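Local coordinates for protein BIM1 (Saccharomyces cerevisiae, PDB 4E61) that binds microtubules at their plus ends and, as a yeast member of the EB1 family, pairs into a dimer through the C-terminal coiled-coil part present here, at residues L54-T57 / T58-L61; G32-S35 / T36-E40; A8-A11 / E12-K15; E18-G21 / S22-E26. One frame throughout, in Å; residues are numbered along the deposited sequence.

Interaction 1. Residues L54-T57 / T58-L61; sequences LVHT and TQDL
Thr58 N bonds to Leu54 O at 3.0 Å, nearly straight at 167°, and Asp60 N reaches His56 O at the same length two residues further along the helix. Gln59 N closes on Val55 O in the same i to i+4 pattern, and the bond from Leu61 N to Thr57 O is weak. Among side chains, His56 ND1 gives a long, weak hydrogen bond to Gln59 OE1 (3.4 Å). The oxygen comes to the ring edge near its plane, while the amide itself is turned 63° from the ring. The other end of that amide, NE2, bonds to Glu93, so both ends of Gln59 have partners. Thr57 OG1 turns back to the carbonyl of Ile53.

Between apolar side-chain atoms the contact is loose: Leu54 CD1 meets the methyl of Thr58, CG2, at 3.9 Å. That methyl comes close to Leu54 O, at 3.1 Å. Val55 runs alongside Gln59, both pointing the same way.

The buried side of this turn faces helix 84-101, with Val55 on Val92 and Thr58 and Gln59 on Val89. Phe88 of the second subunit packs on Leu54, Val55 and Thr58, so helix 2-63 is here covered by helices from both chains.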
ATOM      1  N   LEU A  54      -7.146   0.849 -22.855  1.00 45.46           N
ATOM      2  CA  LEU A  54      -7.252  -0.258 -23.796  1.00 44.80           C
ATOM      3  C   LEU A  54      -8.705  -0.732 -23.968  1.00 49.85           C
ATOM      4  O   LEU A  54      -9.152  -0.915 -25.096  1.00 48.22           O
ATOM      5  CB  LEU A  54      -6.323  -1.411 -23.357  1.00 44.40           C
ATOM      6  CG  LEU A  54      -6.409  -2.727 -24.158  1.00 48.01           C
ATOM      7  CD1 LEU A  54      -5.886  -2.574 -25.594  1.00 47.90           C
ATOM      8  CD2 LEU A  54      -5.727  -3.842 -23.434  1.00 48.95           C
ATOM      9  N   VAL A  55      -9.440  -0.891 -22.858  1.00 49.84           N
ATOM     10  CA  VAL A  55     -10.843  -1.331 -22.858  1.00 51.29           C
ATOM     11  C   VAL A  55     -11.722  -0.335 -23.590  1.00 60.97           C
ATOM     12  O   VAL A  55     -12.483  -0.759 -24.465  1.00 61.90           O
ATOM     13  CB  VAL A  55     -11.347  -1.655 -21.429  1.00 54.10           C
ATOM     14  CG1 VAL A  55     -12.876  -1.607 -21.321  1.00 53.92           C
ATOM     15  CG2 VAL A  55     -10.817  -3.005 -20.989  1.00 53.39           C
ATOM     16  N   HIS A  56     -11.589   0.973 -23.274  1.00 60.81           N
ATOM     17  CA  HIS A  56     -12.383   2.003 -23.936  1.00 63.10           C
ATOM     18  C   HIS A  56     -12.053   2.214 -25.419  1.00 64.74           C
ATOM     19  O   HIS A  56     -12.973   2.289 -26.236  1.00 64.04           O
ATOM     20  CB  HIS A  56     -12.462   3.290 -23.110  1.00 65.97           C
ATOM     21  CG  HIS A  56     -13.156   3.065 -21.806  1.00 71.49           C
ATOM     22  ND1 HIS A  56     -14.434   2.513 -21.750  1.00 74.34           N
ATOM     23  CD2 HIS A  56     -12.711   3.272 -20.548  1.00 74.20           C
ATOM     24  CE1 HIS A  56     -14.719   2.413 -20.467  1.00 73.99           C
ATOM     25  NE2 HIS A  56     -13.714   2.860 -19.702  1.00 74.17           N
ATOM     26  N   THR A  57     -10.757   2.223 -25.765  1.00 60.02           N
ATOM     27  CA  THR A  57     -10.266   2.331 -27.130  1.00 59.71           C
ATOM     28  C   THR A  57     -10.825   1.194 -28.007  1.00 65.81           C
ATOM     29  O   THR A  57     -11.359   1.472 -29.081  1.00 66.62           O
ATOM     30  CB  THR A  57      -8.738   2.402 -27.098  1.00 65.35           C
ATOM     31  OG1 THR A  57      -8.371   3.675 -26.573  1.00 69.49           O
ATOM     32  CG2 THR A  57      -8.100   2.191 -28.458  1.00 60.93           C
ATOM     33  N   THR A  58     -10.737  -0.073 -27.550  1.00 63.16           N
ATOM     34  CA  THR A  58     -11.271  -1.167 -28.359  1.00 63.08           C
ATOM     35  C   THR A  58     -12.776  -1.219 -28.387  1.00 67.72           C
ATOM     36  O   THR A  58     -13.323  -1.754 -29.338  1.00 67.50           O
ATOM     37  CB  THR A  58     -10.542  -2.520 -28.245  1.00 66.74           C
ATOM     38  OG1 THR A  58     -11.301  -3.471 -27.499  1.00 60.01           O
ATOM     39  CG2 THR A  58      -9.099  -2.406 -27.820  1.00 65.25           C
ATOM     40  N   GLN A  59     -13.447  -0.637 -27.384  1.00 65.89           N
ATOM     41  CA  GLN A  59     -14.909  -0.531 -27.367  1.00 66.60           C
ATOM     42  C   GLN A  59     -15.366   0.472 -28.433  1.00 73.07           C
ATOM     43  O   GLN A  59     -16.404   0.257 -29.066  1.00 72.15           O
ATOM     44  CB  GLN A  59     -15.408  -0.082 -26.000  1.00 67.45           C
ATOM     45  CG  GLN A  59     -16.259  -1.138 -25.328  1.00 80.13           C
ATOM     46  CD  GLN A  59     -16.434  -0.866 -23.867  1.00 94.49           C
ATOM     47  OE1 GLN A  59     -16.409   0.288 -23.401  1.00 88.01           O
ATOM     48  NE2 GLN A  59     -16.609  -1.935 -23.108  1.00 84.88           N
ATOM     49  N   ASP A  60     -14.574   1.552 -28.631  1.00 71.63           N
ATOM     50  CA  ASP A  60     -14.828   2.567 -29.643  1.00 72.77           C
ATOM     51  C   ASP A  60     -14.714   1.963 -31.054  1.00 78.34           C
ATOM     52  O   ASP A  60     -15.565   2.252 -31.886  1.00 78.95           O
ATOM     53  CB  ASP A  60     -13.907   3.784 -29.439  1.00 75.06           C
ATOM     54  CG  ASP A  60     -14.180   4.576 -28.163  1.00 90.35           C
ATOM     55  OD1 ASP A  60     -15.160   4.232 -27.435  1.00 89.36           O
ATOM     56  OD2 ASP A  60     -13.407   5.524 -27.875  1.00100.36           O
ATOM     57  N   LEU A  61     -13.774   1.038 -31.289  1.00 75.23           N
ATOM     58  CA  LEU A  61     -13.639   0.369 -32.583  1.00 75.67           C
ATOM     59  C   LEU A  61     -14.757  -0.664 -32.835  1.00 82.40           C
ATOM     60  O   LEU A  61     -15.114  -0.891 -33.988  1.00 82.98           O
ATOM     61  CB  LEU A  61     -12.258  -0.287 -32.739  1.00 75.66           C
ATOM     62  CG  LEU A  61     -11.021   0.530 -32.367  1.00 80.26           C
ATOM     63  CD1 LEU A  61      -9.761  -0.277 -32.626  1.00 80.33           C
ATOM     64  CD2 LEU A  61     -10.965   1.853 -33.122  1.00 83.54           C
TER

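Interaction 2. Residues G32-S35 / T36-E40; sequences GTVS and TLEIE
Val34 lays its CG1 methyl against the carboxylate end of Glu38, 3.6 Å from OE2 and 3.7 Å from CD. The two side chains run side by side in the same direction. With CG1 anti to the backbone N (chi1 165°), the methyl lies beside its own carbonyl, on the side where the next turn begins. Glu38 meets it with a chain extended beyond CG, its methylene CG resting on Val34 O. This is contact between a methyl and a charged group, and it leaves the carboxylate of an exposed residue on the outer surface.

One turn of the same helix places Thr33 beside Leu37. Thr33 OG1 stands 3.9 Å from Leu37 CD1, and that methyl also touches the carbonyl oxygen of Thr33. These residues mark the side of helix 2-63 that pairs in a parallel two-stranded coiled coil: Val34 packs on Val34 and Leu37 on Leu37 of the second subunit, and Thr33 on its Val34. Like residues meeting across the dimer show that the two helices run in register.

Away from that interface, Thr36 sends two bonds back to Gly32 O. Its backbone N supplies the main one at 3.2 Å, and its hydroxyl OG1, lying beside that N (chi1 -70°), adds a weak one at 3.3 Å. The Gly32 carbonyl thus receives one ordinary bond and one weak one. Glu38 N to Val34 O is the shortest backbone bond across the two segments, at 2.9 Å. On the exposed flank Ile39 folds CG1 and CD1 over Ser35 O, with CD1 3.9 Å from the hydroxyl oxygen Ser35 OG.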
ATOM      1  N   GLY A  32       9.264   3.439   6.091  1.00 58.59           N
ATOM      2  CA  GLY A  32       9.723   2.513   5.069  1.00 57.72           C
ATOM      3  C   GLY A  32       8.598   1.608   4.602  1.00 62.15           C
ATOM      4  O   GLY A  32       8.508   1.327   3.409  1.00 61.95           O
ATOM      5  N   THR A  33       7.725   1.148   5.527  1.00 58.28           N
ATOM      6  CA  THR A  33       6.581   0.319   5.148  1.00 58.80           C
ATOM      7  C   THR A  33       5.475   1.108   4.430  1.00 63.80           C
ATOM      8  O   THR A  33       4.856   0.554   3.525  1.00 64.33           O
ATOM      9  CB  THR A  33       6.137  -0.751   6.185  1.00 71.91           C
ATOM     10  OG1 THR A  33       4.762  -1.100   5.962  1.00 74.87           O
ATOM     11  CG2 THR A  33       6.282  -0.313   7.600  1.00 73.50           C
ATOM     12  N   VAL A  34       5.262   2.393   4.788  1.00 59.33           N
ATOM     13  CA  VAL A  34       4.263   3.249   4.131  1.00 57.88           C
ATOM     14  C   VAL A  34       4.752   3.555   2.695  1.00 61.45           C
ATOM     15  O   VAL A  34       3.972   3.443   1.742  1.00 61.90           O
ATOM     16  CB  VAL A  34       3.929   4.537   4.953  1.00 59.55           C
ATOM     17  CG1 VAL A  34       3.189   5.573   4.103  1.00 58.49           C
ATOM     18  CG2 VAL A  34       3.124   4.199   6.203  1.00 58.81           C
ATOM     19  N   SER A  35       6.052   3.890   2.558  1.00 56.16           N
ATOM     20  CA  SER A  35       6.723   4.184   1.288  1.00 54.84           C
ATOM     21  C   SER A  35       6.634   3.006   0.289  1.00 56.39           C
ATOM     22  O   SER A  35       6.316   3.253  -0.870  1.00 55.90           O
ATOM     23  CB  SER A  35       8.180   4.565   1.524  1.00 56.94           C
ATOM     24  OG  SER A  35       8.775   5.009   0.320  1.00 67.80           O
ATOM     25  N   THR A  36       6.876   1.744   0.739  1.00 50.52           N
ATOM     26  CA  THR A  36       6.780   0.547  -0.103  1.00 49.87           C
ATOM     27  C   THR A  36       5.322   0.365  -0.600  1.00 52.97           C
ATOM     28  O   THR A  36       5.116   0.147  -1.798  1.00 52.04           O
ATOM     29  CB  THR A  36       7.355  -0.713   0.595  1.00 59.60           C
ATOM     30  OG1 THR A  36       8.768  -0.625   0.699  1.00 65.92           O
ATOM     31  CG2 THR A  36       6.993  -1.993  -0.109  1.00 57.33           C
ATOM     32  N   LEU A  37       4.339   0.484   0.313  1.00 48.41           N
ATOM     33  CA  LEU A  37       2.924   0.359   0.014  1.00 48.26           C
ATOM     34  C   LEU A  37       2.450   1.434  -0.974  1.00 52.13           C
ATOM     35  O   LEU A  37       1.625   1.142  -1.849  1.00 51.58           O
ATOM     36  CB  LEU A  37       2.083   0.371   1.299  1.00 48.71           C
ATOM     37  CG  LEU A  37       2.155  -0.879   2.191  1.00 54.10           C
ATOM     38  CD1 LEU A  37       1.666  -0.565   3.607  1.00 54.78           C
ATOM     39  CD2 LEU A  37       1.343  -2.036   1.607  1.00 57.32           C
ATOM     40  N   GLU A  38       3.012   2.647  -0.878  1.00 48.78           N
ATOM     41  CA  GLU A  38       2.679   3.748  -1.791  1.00 49.22           C
ATOM     42  C   GLU A  38       3.323   3.587  -3.172  1.00 51.08           C
ATOM     43  O   GLU A  38       2.747   4.028  -4.169  1.00 50.17           O
ATOM     44  CB  GLU A  38       3.021   5.112  -1.172  1.00 50.81           C
ATOM     45  CG  GLU A  38       2.027   5.522  -0.096  1.00 64.07           C
ATOM     46  CD  GLU A  38       2.361   6.764   0.710  1.00 90.74           C
ATOM     47  OE1 GLU A  38       3.520   7.237   0.643  1.00 77.76           O
ATOM     48  OE2 GLU A  38       1.459   7.252   1.428  1.00 91.19           O
ATOM     49  N   ILE A  39       4.511   2.945  -3.228  1.00 46.24           N
ATOM     50  CA  ILE A  39       5.226   2.655  -4.477  1.00 43.93           C
ATOM     51  C   ILE A  39       4.472   1.566  -5.230  1.00 42.42           C
ATOM     52  O   ILE A  39       4.295   1.728  -6.428  1.00 42.02           O
ATOM     53  CB  ILE A  39       6.733   2.336  -4.274  1.00 46.61           C
ATOM     54  CG1 ILE A  39       7.519   3.601  -3.845  1.00 46.13           C
ATOM     55  CG2 ILE A  39       7.349   1.729  -5.537  1.00 46.51           C
ATOM     56  CD1 ILE A  39       8.879   3.281  -3.136  1.00 43.20           C
ATOM     57  N   GLU A  40       3.981   0.503  -4.520  1.00 35.54           N
ATOM     58  CA  GLU A  40       3.193  -0.604  -5.071  1.00 34.73           C
ATOM     59  C   GLU A  40       1.946  -0.061  -5.725  1.00 41.45           C
ATOM     60  O   GLU A  40       1.641  -0.394  -6.877  1.00 41.77           O
ATOM     61  CB  GLU A  40       2.753  -1.568  -3.975  1.00 35.51           C
ATOM     62  CG  GLU A  40       3.815  -2.527  -3.483  1.00 47.60           C
ATOM     63  CD  GLU A  40       3.375  -3.516  -2.421  1.00 68.02           C
ATOM     64  OE1 GLU A  40       4.069  -4.546  -2.254  1.00 68.92           O
ATOM     65  OE2 GLU A  40       2.330  -3.281  -1.770  1.00 62.26           O
TER

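Interaction 3. Residues A8-A11 / E12-K15; sequences AIQA and ELTK
Gln10 leaves the backbone with CG anti to N (chi1 177°) and then bends at its second torsion (chi2 64°), which swings the amide forward over the next turn to Thr14. There OE1 sits 3.3 Å from the methyl CG2 of Thr14. That methyl also lies 3.3 Å from Gln10 O, so both oxygens of the glutamine approach it from the same side. Leu13 CD2 touches the same amide oxygen more loosely, at 4.2 Å.

Glu12 has its CG beside the backbone N and an extended chain beyond it, which carries the carboxylate back along the preceding turn. OE2 ends up 3.0 Å from Ala8 O. Both atoms are acceptors, so no bond is made, and the proximity would probably be somewhat unfavourable for a charged carboxylate. Glu12 OE2 also lies 4.2 Å from Ala8 CB and 4.1 Å from Ile9 CG2.

Below these side chains the backbone is regular: Glu12 N, Leu13 N, Thr14 N and Lys15 N each bond four residues back, with Thr14 N to Gln10 O the straightest at 165°.

Ile9 packs on Ile9 of the second subunit, and Leu13 on its Ser16, while Glu12 packs on Leu13 of the second subunit. Ile9 meeting its own copy, and Leu13 four residues on also facing the second subunit, with polar residues beside them, are characteristic of a parallel dimeric coiled coil.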
ATOM      1  N   ALA A   8      19.361   6.180  41.065  1.00 44.93           N
ATOM      2  CA  ALA A   8      18.095   5.616  40.586  1.00 45.33           C
ATOM      3  C   ALA A   8      17.423   6.484  39.505  1.00 51.40           C
ATOM      4  O   ALA A   8      16.920   5.923  38.526  1.00 51.66           O
ATOM      5  CB  ALA A   8      17.139   5.391  41.735  1.00 45.70           C
ATOM      6  N   ILE A   9      17.445   7.838  39.651  1.00 47.72           N
ATOM      7  CA  ILE A   9      16.806   8.695  38.648  1.00 47.50           C
ATOM      8  C   ILE A   9      17.632   8.862  37.369  1.00 47.76           C
ATOM      9  O   ILE A   9      17.055   8.953  36.284  1.00 47.10           O
ATOM     10  CB  ILE A   9      16.013   9.951  39.145  1.00 51.42           C
ATOM     11  CG1 ILE A   9      16.718  11.288  38.984  1.00 52.47           C
ATOM     12  CG2 ILE A   9      15.396   9.766  40.517  1.00 54.19           C
ATOM     13  CD1 ILE A   9      17.870  11.579  39.877  1.00 57.36           C
ATOM     14  N   GLN A  10      18.969   8.804  37.491  1.00 41.81           N
ATOM     15  CA  GLN A  10      19.892   8.826  36.363  1.00 40.91           C
ATOM     16  C   GLN A  10      19.717   7.554  35.507  1.00 43.48           C
ATOM     17  O   GLN A  10      19.805   7.626  34.275  1.00 43.78           O
ATOM     18  CB  GLN A  10      21.337   8.937  36.869  1.00 42.86           C
ATOM     19  CG  GLN A  10      22.436   8.904  35.798  1.00 55.96           C
ATOM     20  CD  GLN A  10      22.371  10.069  34.852  1.00 67.20           C
ATOM     21  OE1 GLN A  10      21.891   9.942  33.717  1.00 61.15           O
ATOM     22  NE2 GLN A  10      22.823  11.231  35.309  1.00 50.16           N
ATOM     23  N   ALA A  11      19.474   6.400  36.167  1.00 38.20           N
ATOM     24  CA  ALA A  11      19.247   5.114  35.526  1.00 38.46           C
ATOM     25  C   ALA A  11      17.929   5.142  34.742  1.00 47.32           C
ATOM     26  O   ALA A  11      17.906   4.694  33.604  1.00 47.80           O
ATOM     27  CB  ALA A  11      19.241   4.001  36.557  1.00 38.73           C
ATOM     28  N   GLU A  12      16.855   5.712  35.330  1.00 47.03           N
ATOM     29  CA  GLU A  12      15.545   5.885  34.693  1.00 48.57           C
ATOM     30  C   GLU A  12      15.684   6.777  33.457  1.00 50.51           C
ATOM     31  O   GLU A  12      15.061   6.503  32.425  1.00 50.91           O
ATOM     32  CB  GLU A  12      14.543   6.559  35.657  1.00 51.08           C
ATOM     33  CG  GLU A  12      14.037   5.689  36.801  1.00 74.06           C
ATOM     34  CD  GLU A  12      13.499   6.437  38.017  1.00115.90           C
ATOM     35  OE1 GLU A  12      12.599   7.294  37.849  1.00114.11           O
ATOM     36  OE2 GLU A  12      13.958   6.141  39.146  1.00119.20           O
ATOM     37  N   LEU A  13      16.512   7.834  33.564  1.00 45.20           N
ATOM     38  CA  LEU A  13      16.725   8.781  32.475  1.00 45.14           C
ATOM     39  C   LEU A  13      17.447   8.147  31.285  1.00 52.24           C
ATOM     40  O   LEU A  13      16.970   8.289  30.156  1.00 50.03           O
ATOM     41  CB  LEU A  13      17.411  10.077  32.948  1.00 44.67           C
ATOM     42  CG  LEU A  13      17.798  11.101  31.847  1.00 48.47           C
ATOM     43  CD1 LEU A  13      16.573  11.638  31.069  1.00 48.32           C
ATOM     44  CD2 LEU A  13      18.651  12.202  32.402  1.00 49.37           C
ATOM     45  N   THR A  14      18.573   7.422  31.539  1.00 51.76           N
ATOM     46  CA  THR A  14      19.311   6.771  30.455  1.00 51.38           C
ATOM     47  C   THR A  14      18.511   5.628  29.835  1.00 53.41           C
ATOM     48  O   THR A  14      18.605   5.409  28.629  1.00 52.93           O
ATOM     49  CB  THR A  14      20.778   6.451  30.805  1.00 61.90           C
ATOM     50  OG1 THR A  14      20.838   5.274  31.575  1.00 67.28           O
ATOM     51  CG2 THR A  14      21.515   7.606  31.488  1.00 56.43           C
ATOM     52  N   LYS A  15      17.671   4.962  30.640  1.00 49.93           N
ATOM     53  CA  LYS A  15      16.781   3.910  30.155  1.00 50.21           C
ATOM     54  C   LYS A  15      15.708   4.531  29.274  1.00 56.57           C
ATOM     55  O   LYS A  15      15.375   3.930  28.259  1.00 57.29           O
ATOM     56  CB  LYS A  15      16.133   3.124  31.296  1.00 52.17           C
ATOM     57  CG  LYS A  15      15.776   1.699  30.877  1.00 71.72           C
ATOM     58  CD  LYS A  15      14.757   1.098  31.804  1.00 91.03           C
ATOM     59  CE  LYS A  15      14.338  -0.296  31.401  1.00109.15           C
ATOM     60  NZ  LYS A  15      13.177  -0.766  32.210  1.00122.35           N
TER

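Interaction 4. Residues E18-G21 / S22-E26; sequences ETIG and SLNEE
This is a contact between successive turns of a single helix, made between Glu18-Gly21 and Ser22-Glu26 midway down the N-terminal half of the long coiled-coil helix 2-63. Its interface side packs on the second subunit: Ile20 meets Ile20 there, Leu23 lies on its Ile27, and Asn24 on its Leu23.

Thr19 O is the polar centre, accepting two hydrogen bonds. Leu23 N comes at 2.8 Å, almost head-on to the carbonyl. The Ser22 hydroxyl OG gives the second at 3.2 Å, lying in the carbonyl plane on a lone pair, at a C=O to donor angle of 121°. Ser22 manages this because its first torsion (86°) folds OG back between its own N and carbonyl carbon.

Ile20 and Asn24 run side by side and point the same way; Ile20 CD1 touches the amide nitrogen ND2 of Asn24 at 3.4 Å. Asn24 N also bonds to Ile20 O at 2.9 Å. On the outer face, Glu25 CG lies 3.2 Å from Gly21 O, whose bond from Glu25 N is weak.

The chemistry is therefore divided: a serine hydroxyl is satisfied by the helix's own backbone, while an isoleucine methyl takes an amide nitrogen as neighbour beside the apolar seam of the dimer.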
ATOM      1  N   GLU A  18      17.055   5.493  25.817  1.00 53.41           N
ATOM      2  CA  GLU A  18      17.236   4.263  25.043  1.00 52.84           C
ATOM      3  C   GLU A  18      15.917   3.869  24.394  1.00 58.22           C
ATOM      4  O   GLU A  18      15.931   3.354  23.278  1.00 58.07           O
ATOM      5  CB  GLU A  18      17.737   3.121  25.932  1.00 54.12           C
ATOM      6  CG  GLU A  18      19.215   3.190  26.270  1.00 68.17           C
ATOM      7  CD  GLU A  18      19.754   2.029  27.090  1.00 96.56           C
ATOM      8  OE1 GLU A  18      18.953   1.169  27.524  1.00 87.37           O
ATOM      9  OE2 GLU A  18      20.989   1.982  27.292  1.00 94.74           O
ATOM     10  N   THR A  19      14.777   4.079  25.097  1.00 56.07           N
ATOM     11  CA  THR A  19      13.463   3.811  24.529  1.00 56.10           C
ATOM     12  C   THR A  19      13.176   4.840  23.413  1.00 60.05           C
ATOM     13  O   THR A  19      12.774   4.418  22.332  1.00 60.57           O
ATOM     14  CB  THR A  19      12.349   3.512  25.545  1.00 61.27           C
ATOM     15  OG1 THR A  19      11.506   4.632  25.727  1.00 66.09           O
ATOM     16  CG2 THR A  19      12.820   2.870  26.841  1.00 55.94           C
ATOM     17  N   ILE A  20      13.508   6.147  23.606  1.00 55.77           N
ATOM     18  CA  ILE A  20      13.323   7.097  22.500  1.00 55.83           C
ATOM     19  C   ILE A  20      14.114   6.627  21.260  1.00 60.32           C
ATOM     20  O   ILE A  20      13.543   6.570  20.179  1.00 59.07           O
ATOM     21  CB  ILE A  20      13.368   8.644  22.773  1.00 58.39           C
ATOM     22  CG1 ILE A  20      14.542   9.355  22.105  1.00 59.21           C
ATOM     23  CG2 ILE A  20      13.143   9.078  24.213  1.00 58.27           C
ATOM     24  CD1 ILE A  20      14.130  10.302  21.055  1.00 72.73           C
ATOM     25  N   GLY A  21      15.356   6.170  21.477  1.00 57.67           N
ATOM     26  CA  GLY A  21      16.227   5.622  20.443  1.00 57.09           C
ATOM     27  C   GLY A  21      15.583   4.487  19.667  1.00 61.28           C
ATOM     28  O   GLY A  21      15.573   4.508  18.434  1.00 60.93           O
ATOM     29  N   SER A  22      14.992   3.520  20.389  1.00 58.04           N
ATOM     30  CA  SER A  22      14.297   2.381  19.786  1.00 58.36           C
ATOM     31  C   SER A  22      12.938   2.754  19.149  1.00 63.61           C
ATOM     32  O   SER A  22      12.517   2.082  18.205  1.00 64.29           O
ATOM     33  CB  SER A  22      14.168   1.222  20.772  1.00 62.01           C
ATOM     34  OG  SER A  22      13.019   1.340  21.598  1.00 77.01           O
ATOM     35  N   LEU A  23      12.262   3.817  19.658  1.00 59.78           N
ATOM     36  CA  LEU A  23      10.985   4.301  19.110  1.00 58.82           C
ATOM     37  C   LEU A  23      11.229   5.036  17.804  1.00 63.63           C
ATOM     38  O   LEU A  23      10.384   4.979  16.914  1.00 63.99           O
ATOM     39  CB  LEU A  23      10.213   5.212  20.084  1.00 58.40           C
ATOM     40  CG  LEU A  23       9.618   4.591  21.349  1.00 62.21           C
ATOM     41  CD1 LEU A  23       8.995   5.672  22.233  1.00 62.15           C
ATOM     42  CD2 LEU A  23       8.601   3.501  21.032  1.00 63.15           C
ATOM     43  N   ASN A  24      12.385   5.722  17.680  1.00 61.00           N
ATOM     44  CA  ASN A  24      12.791   6.409  16.451  1.00 61.49           C
ATOM     45  C   ASN A  24      13.097   5.391  15.344  1.00 68.41           C
ATOM     46  O   ASN A  24      12.780   5.660  14.188  1.00 68.68           O
ATOM     47  CB  ASN A  24      13.995   7.323  16.696  1.00 59.76           C
ATOM     48  CG  ASN A  24      13.652   8.665  17.303  1.00 76.89           C
ATOM     49  OD1 ASN A  24      12.496   9.103  17.320  1.00 70.16           O
ATOM     50  ND2 ASN A  24      14.664   9.367  17.787  1.00 68.01           N
ATOM     51  N   GLU A  25      13.669   4.210  15.707  1.00 66.41           N
ATOM     52  CA  GLU A  25      13.977   3.104  14.796  1.00 66.78           C
ATOM     53  C   GLU A  25      12.679   2.544  14.236  1.00 70.94           C
ATOM     54  O   GLU A  25      12.588   2.338  13.022  1.00 70.79           O
ATOM     55  CB  GLU A  25      14.793   1.989  15.484  1.00 68.51           C
ATOM     56  CG  GLU A  25      16.126   2.423  16.084  1.00 85.95           C
ATOM     57  CD  GLU A  25      17.219   2.906  15.147  1.00122.41           C
ATOM     58  OE1 GLU A  25      18.277   2.238  15.089  1.00126.24           O
ATOM     59  OE2 GLU A  25      17.050   3.979  14.521  1.00121.89           O
ATOM     60  N   GLU A  26      11.658   2.352  15.112  1.00 67.23           N
ATOM     61  CA  GLU A  26      10.315   1.890  14.732  1.00 66.69           C
ATOM     62  C   GLU A  26       9.674   2.850  13.733  1.00 69.26           C
ATOM     63  O   GLU A  26       9.164   2.391  12.722  1.00 68.63           O
ATOM     64  CB  GLU A  26       9.411   1.751  15.953  1.00 68.03           C
ATOM     65  CG  GLU A  26       9.562   0.423  16.663  1.00 79.30           C
ATOM     66  CD  GLU A  26       8.413   0.065  17.583  1.00102.62           C
ATOM     67  OE1 GLU A  26       7.243   0.286  17.192  1.00 97.98           O
ATOM     68  OE2 GLU A  26       8.684  -0.470  18.683  1.00 97.09           O
TER

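How the interactions relate
All four contacts are successive windows on one helix, 2-63, taken in the order interaction 3, interaction 4, interaction 2, interaction 1. Interactions 3 and 4 lie close together, centres 16 Å apart, on the same side of the chain's centre. Interaction 2 sits near the middle, its centre about 21 Å from that of interaction 4. Interaction 1 is far along, 69 Å between centres from interaction 3 and beyond the chain's centre. Each one touches the second subunit, but the surroundings change: interactions 3, 4 and 2 face a two-helix coiled coil, whereas 54-61 is joined by helix 84-101. The rod thus runs from a slim dimer into a thicker helical bundle, as in the EB1 family's C-terminal domain.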